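PDB 6ESL: bacterial leucyl aminopeptidase from Legionella pneumophila, which probably uses a pair of zinc ions to remove amino acids one at a time from the N-terminus of peptides, as M28-family aminopeptidases do. Local coordinates for residues B[154-159]-B[208-213]. Residues are numbered along the deposited sequence; the frame is centred on the assembly and turned at random.
Sequences VETANW and AHMDTL. With ZN (zinc ion), chain F.
The backbones come nearest at Thr156, on helix 151-170, and Met210, just past the end of strand 203-209, with CA atoms 7.3 Å apart. Met210 does most of the touching. Its CG sits between the backbone N and the carbonyl carbon (chi1 72°), and the chain runs out extended before bending at the sulfur, which lays the thioether alongside Ala157. Met210 SD lies 3.6 Å from Ala157 CB, and the terminal methyl CE is 3.8 Å from that same CB. Alanine suits this place because its short side chain lets the sulfur come down almost onto the helix backbone; methionine suits the other, being long enough to reach the helix and flexible enough to turn along it. Thr156 slides past Met210 in the opposite direction, its methyl CG2 standing 4.1 Å from Met210 CB. With CG2 anti to the backbone N, the hydroxyl is left beside that N and bonds back to the carbonyl of Thr152 one turn earlier, so threonine offers carbon to the contact while its polar end is satisfied within the helix. The carbonyl of Met210 is likewise engaged, by Arg146. On the far side of the segment, His209 NE2 binds zinc at 2.2 Å, in a site completed by Asp222, Asp284 and a water. Its ND1 donates to Asp211 OD1 (2.9 Å), meeting the carboxylate from above its plane, and Asp211 OD2 accepts from the backbone of Glu257, a ligand of the second zinc. The chemistry is thus divided by residue: apolar Met210 packs the loop after strand 203-209 against helix 151-170, while its polar neighbours on either side in sequence face the zinc centre, their hydrogen bond consistent with Asp211 steadying the ring of the ligand histidine.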
loop_
_atom_site.group_PDB
_atom_site.type_symbol
_atom_site.label_atom_id
_atom_site.label_comp_id
_atom_site.label_asym_id
_atom_site.label_seq_id
_atom_site.Cartn_x
_atom_site.Cartn_y
_atom_site.Cartn_z
ATOM N N VAL B 154 -27.958 -5.767 -23.740
ATOM C CA VAL B 154 -27.591 -6.948 -24.477
ATOM C C VAL B 154 -26.865 -6.562 -25.757
ATOM O O VAL B 154 -25.813 -7.139 -26.047
ATOM C CB VAL B 154 -28.863 -7.862 -24.797
ATOM C CG1 VAL B 154 -28.581 -9.034 -25.754
ATOM C CG2 VAL B 154 -29.448 -8.387 -23.482
ATOM N N GLU B 155 -27.438 -5.626 -26.508
ATOM C CA GLU B 155 -26.803 -5.148 -27.760
ATOM C C GLU B 155 -25.348 -4.653 -27.484
ATOM O O GLU B 155 -24.442 -4.837 -28.309
ATOM C CB GLU B 155 -27.611 -3.990 -28.380
ATOM C CG GLU B 155 -29.009 -4.324 -28.963
ATOM C CD GLU B 155 -29.913 -3.048 -29.120
ATOM O OE1 GLU B 155 -29.386 -1.889 -29.216
ATOM O OE2 GLU B 155 -31.196 -3.186 -29.164
ATOM N N THR B 156 -25.112 -4.006 -26.300
ATOM C CA THR B 156 -23.793 -3.513 -26.004
ATOM C C THR B 156 -22.828 -4.669 -25.965
ATOM O O THR B 156 -21.747 -4.620 -26.526
ATOM C CB THR B 156 -23.774 -2.782 -24.603
ATOM O OG1 THR B 156 -24.662 -1.664 -24.636
ATOM C CG2 THR B 156 -22.371 -2.306 -24.188
ATOM N N ALA B 157 -23.197 -5.724 -25.235
ATOM C CA ALA B 157 -22.311 -6.867 -25.106
ATOM C C ALA B 157 -21.974 -7.533 -26.485
ATOM O O ALA B 157 -20.807 -7.918 -26.773
ATOM C CB ALA B 157 -22.978 -7.911 -24.202
ATOM N N ASN B 158 -23.050 -7.778 -27.269
ATOM C CA ASN B 158 -22.881 -8.267 -28.662
ATOM C C ASN B 158 -21.902 -7.393 -29.553
ATOM O O ASN B 158 -21.017 -7.913 -30.214
ATOM C CB ASN B 158 -24.237 -8.285 -29.354
ATOM C CG ASN B 158 -25.128 -9.399 -28.877
ATOM O OD1 ASN B 158 -24.691 -10.355 -28.266
ATOM N ND2 ASN B 158 -26.404 -9.301 -29.256
ATOM N N TRP B 159 -22.086 -6.084 -29.505
ATOM C CA TRP B 159 -21.209 -5.129 -30.244
ATOM C C TRP B 159 -19.764 -5.167 -29.773
ATOM O O TRP B 159 -18.882 -5.258 -30.555
ATOM C CB TRP B 159 -21.764 -3.741 -30.122
ATOM C CG TRP B 159 -20.994 -2.772 -30.910
ATOM C CD1 TRP B 159 -21.051 -2.586 -32.298
ATOM C CD2 TRP B 159 -20.048 -1.842 -30.430
ATOM N NE1 TRP B 159 -20.206 -1.567 -32.648
ATOM C CE2 TRP B 159 -19.562 -1.115 -31.534
ATOM C CE3 TRP B 159 -19.564 -1.529 -29.156
ATOM C CZ2 TRP B 159 -18.591 -0.113 -31.404
ATOM C CZ3 TRP B 159 -18.583 -0.507 -29.038
ATOM C CH2 TRP B 159 -18.110 0.156 -30.120
ATOM N N ALA B 208 -13.185 -3.743 -17.375
ATOM C CA ALA B 208 -14.033 -2.547 -17.286
ATOM C C ALA B 208 -15.480 -3.082 -17.253
ATOM O O ALA B 208 -15.708 -4.250 -17.640
ATOM C CB ALA B 208 -13.845 -1.695 -18.578
ATOM N N HIS B 209 -16.440 -2.267 -16.948
ATOM C CA HIS B 209 -17.813 -2.665 -16.938
ATOM C C HIS B 209 -18.557 -1.963 -18.048
ATOM O O HIS B 209 -18.342 -0.844 -18.264
ATOM C CB HIS B 209 -18.480 -2.575 -15.570
ATOM C CG HIS B 209 -18.746 -1.218 -15.046
ATOM N ND1 HIS B 209 -19.927 -0.569 -15.218
ATOM C CD2 HIS B 209 -18.002 -0.411 -14.266
ATOM C CE1 HIS B 209 -19.889 0.584 -14.596
ATOM N NE2 HIS B 209 -18.726 0.699 -14.029
ATOM N N MET B 210 -19.503 -2.657 -18.659
ATOM C CA MET B 210 -20.098 -2.179 -19.891
ATOM C C MET B 210 -21.428 -1.456 -19.585
ATOM O O MET B 210 -22.035 -0.797 -20.492
ATOM C CB MET B 210 -20.365 -3.390 -20.836
ATOM C CG MET B 210 -21.503 -4.307 -20.419
ATOM S SD MET B 210 -21.822 -5.524 -21.718
ATOM C CE MET B 210 -20.540 -6.707 -21.530
ATOM N N ASP B 211 -21.951 -1.655 -18.383
ATOM C CA ASP B 211 -23.302 -1.265 -18.048
ATOM C C ASP B 211 -23.470 0.121 -17.439
ATOM O O ASP B 211 -22.498 0.772 -17.065
ATOM C CB ASP B 211 -23.985 -2.321 -17.137
ATOM C CG ASP B 211 -23.363 -2.370 -15.735
ATOM O OD1 ASP B 211 -22.134 -2.391 -15.671
ATOM O OD2 ASP B 211 -24.139 -2.416 -14.748
ATOM N N THR B 212 -24.744 0.510 -17.337
ATOM C CA THR B 212 -25.223 1.720 -16.714
ATOM C C THR B 212 -26.467 1.441 -15.939
ATOM O O THR B 212 -26.997 0.290 -15.887
ATOM C CB THR B 212 -25.599 2.782 -17.785
ATOM O OG1 THR B 212 -26.806 2.342 -18.517
ATOM C CG2 THR B 212 -24.444 3.046 -18.716
ATOM N N LEU B 213 -26.983 2.479 -15.317
ATOM C CA LEU B 213 -28.318 2.411 -14.715
ATOM C C LEU B 213 -29.401 2.410 -15.844
ATOM O O LEU B 213 -29.103 2.594 -17.035
ATOM C CB LEU B 213 -28.547 3.585 -13.755
ATOM C CG LEU B 213 -27.685 3.845 -12.548
ATOM C CD1 LEU B 213 -28.368 4.740 -11.579
ATOM C CD2 LEU B 213 -27.395 2.490 -12.007
HETATM ZN ZN ZN F . -18.285 2.314 -12.661
HETATM O O HOH W 1 -17.768 3.809 -11.148
#